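Local coordinates for surface glycan binding protein B (Bacteroides ovatus, PDB 6E57), which binds mixed-linkage beta-glucan at the cell surface of a human gut symbiont that uses this cereal polysaccharide, at residues A[143-148]-A[187-192]. Residues are numbered along the deposited sequence; the frame is centred on the assembly and turned at random.
Sequences RIVSPG and YTIPTG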
loop_
_atom_site.group_PDB
_atom_site.type_symbol
_atom_site.label_atom_id
_atom_site.label_comp_id
_atom_site.label_asym_id
_atom_site.label_seq_id
_atom_site.Cartn_x
_atom_site.Cartn_y
_atom_site.Cartn_z
ATOM N N ARG A 143 9.255 0.764 2.928
ATOM C CA ARG A 143 10.320 0.027 2.239
ATOM C C ARG A 143 10.895 0.843 1.068
ATOM O O ARG A 143 11.869 0.426 0.456
ATOM C CB ARG A 143 9.809 -1.339 1.764
ATOM C CG ARG A 143 10.286 -2.509 2.613
ATOM C CD ARG A 143 9.653 -2.580 3.989
ATOM N NE ARG A 143 10.377 -3.387 4.968
ATOM C CZ ARG A 143 10.829 -4.626 4.779
ATOM N NH1 ARG A 143 11.279 -5.012 3.599
ATOM N NH2 ARG A 143 10.855 -5.476 5.789
ATOM N N ILE A 144 10.290 1.991 0.749
ATOM C CA ILE A 144 10.865 2.938 -0.205
ATOM C C ILE A 144 11.708 3.942 0.592
ATOM O O ILE A 144 11.174 4.696 1.405
ATOM C CB ILE A 144 9.762 3.607 -1.053
ATOM C CG1 ILE A 144 9.002 2.575 -1.893
ATOM C CG2 ILE A 144 10.334 4.719 -1.922
ATOM C CD1 ILE A 144 7.645 3.035 -2.356
ATOM N N VAL A 145 13.025 3.925 0.352
ATOM C CA VAL A 145 14.005 4.622 1.183
ATOM C C VAL A 145 14.918 5.462 0.286
ATOM O O VAL A 145 14.952 5.275 -0.926
ATOM C CB VAL A 145 14.822 3.631 2.033
ATOM C CG1 VAL A 145 13.922 2.769 2.903
ATOM C CG2 VAL A 145 15.730 2.759 1.183
ATOM N N SER A 146 15.662 6.375 0.916
ATOM C CA SER A 146 16.506 7.346 0.234
ATOM C C SER A 146 17.907 7.314 0.839
ATOM O O SER A 146 18.053 7.269 2.060
ATOM C CB SER A 146 15.892 8.721 0.320
ATOM O OG SER A 146 16.754 9.708 -0.225
ATOM N N PRO A 147 18.979 7.342 0.014
ATOM C CA PRO A 147 20.345 7.226 0.527
ATOM C C PRO A 147 20.758 8.459 1.343
ATOM O O PRO A 147 20.558 9.592 0.896
ATOM C CB PRO A 147 21.201 7.076 -0.740
ATOM C CG PRO A 147 20.388 7.754 -1.820
ATOM C CD PRO A 147 18.942 7.498 -1.448
ATOM N N GLY A 148 21.310 8.210 2.538
ATOM C CA GLY A 148 21.727 9.248 3.477
ATOM C C GLY A 148 20.707 9.479 4.583
ATOM O O GLY A 148 21.048 10.018 5.636
ATOM N N TYR A 187 16.849 2.937 11.006
ATOM C CA TYR A 187 18.180 2.694 10.464
ATOM C C TYR A 187 18.479 3.724 9.370
ATOM O O TYR A 187 17.565 4.214 8.719
ATOM C CB TYR A 187 18.296 1.251 9.961
ATOM C CG TYR A 187 17.487 0.921 8.730
ATOM C CD1 TYR A 187 16.101 0.883 8.767
ATOM C CD2 TYR A 187 18.106 0.612 7.529
ATOM C CE1 TYR A 187 15.354 0.569 7.644
ATOM C CE2 TYR A 187 17.373 0.292 6.398
ATOM C CZ TYR A 187 15.992 0.269 6.455
ATOM O OH TYR A 187 15.262 -0.041 5.343
ATOM N N THR A 188 19.768 4.042 9.198
ATOM C CA THR A 188 20.239 5.010 8.210
ATOM C C THR A 188 20.746 4.267 6.968
ATOM O O THR A 188 21.556 3.347 7.078
ATOM C CB THR A 188 21.349 5.902 8.782
ATOM O OG1 THR A 188 20.933 6.399 10.055
ATOM C CG2 THR A 188 21.689 7.065 7.877
ATOM N N ILE A 189 20.269 4.689 5.792
ATOM C CA ILE A 189 20.746 4.166 4.512
ATOM C C ILE A 189 22.084 4.835 4.207
ATOM O O ILE A 189 22.185 6.058 4.251
ATOM C CB ILE A 189 19.724 4.411 3.382
ATOM C CG1 ILE A 189 18.314 3.929 3.741
ATOM C CG2 ILE A 189 20.210 3.787 2.082
ATOM C CD1 ILE A 189 18.194 2.437 3.956
ATOM N N PRO A 190 23.159 4.072 3.899
ATOM C CA PRO A 190 24.430 4.676 3.499
ATOM C C PRO A 190 24.265 5.507 2.218
ATOM O O PRO A 190 23.424 5.179 1.381
ATOM C CB PRO A 190 25.368 3.484 3.256
ATOM C CG PRO A 190 24.707 2.319 3.975
ATOM C CD PRO A 190 23.220 2.603 3.933
ATOM N N THR A 191 25.069 6.569 2.089
ATOM C CA THR A 191 25.001 7.489 0.950
ATOM C C THR A 191 25.510 6.800 -0.326
ATOM O O THR A 191 25.036 7.095 -1.422
ATOM C CB THR A 191 25.774 8.784 1.239
ATOM O OG1 THR A 191 27.134 8.454 1.525
ATOM C CG2 THR A 191 25.189 9.574 2.391
ATOM N N GLY A 192 26.464 5.874 -0.164
ATOM C CA GLY A 192 27.140 5.194 -1.275
ATOM C C GLY A 192 26.211 4.329 -2.117
ATOM O O GLY A 192 26.483 4.105 -3.298
#
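The phenol of Tyr187 meets Val145 from above one face of its ring plane: methyl CG1 of Val145 approaches the hydroxyl oxygen, OH of Tyr187, to 4.0 Å, on the same side of that plane as CD1 of Ile189. Elsewhere the tyrosine touches Ala151 and Leu153 of strand 150-154 and Val215 of strand 209-217. These contacts reach both sheets and place the ring between them, consistent with a beta-sandwich of immunoglobulin-like type: strand 144-145 edges a mixed sheet and pairs with strand 209-217, whereas strand 184-188 belongs to a three-stranded antiparallel sheet.

Between these sheets, Val145 CG2 packs on Ile189 CD1 at 3.7 Å, the two side chains crossing at about a right angle. Ile189 places CG1 beside its own backbone N (chi1 -51°), which leaves CG2 anti to that N and 3.8 Å from Pro147 CA. Pro147 CB lies 3.6 Å from Pro190 O, while elsewhere the proline touches Val217 and Asn219.

One backbone hydrogen bond ties the segments, Gly148 N to Ile189 O at 2.9 Å. The N-H...O angle is 143°. The donor stands 44° out of the carbonyl plane, so no lone pair is met squarely. Backbone bonds of Ile189 with Lys149 and of Tyr187 with Ala151 show that the chain, on leaving strand 144-145, crosses to pair with the other sheet. Gly148 turns with a positive phi, and Thr191 CG2 rests 3.6 Å from Gly148 CA.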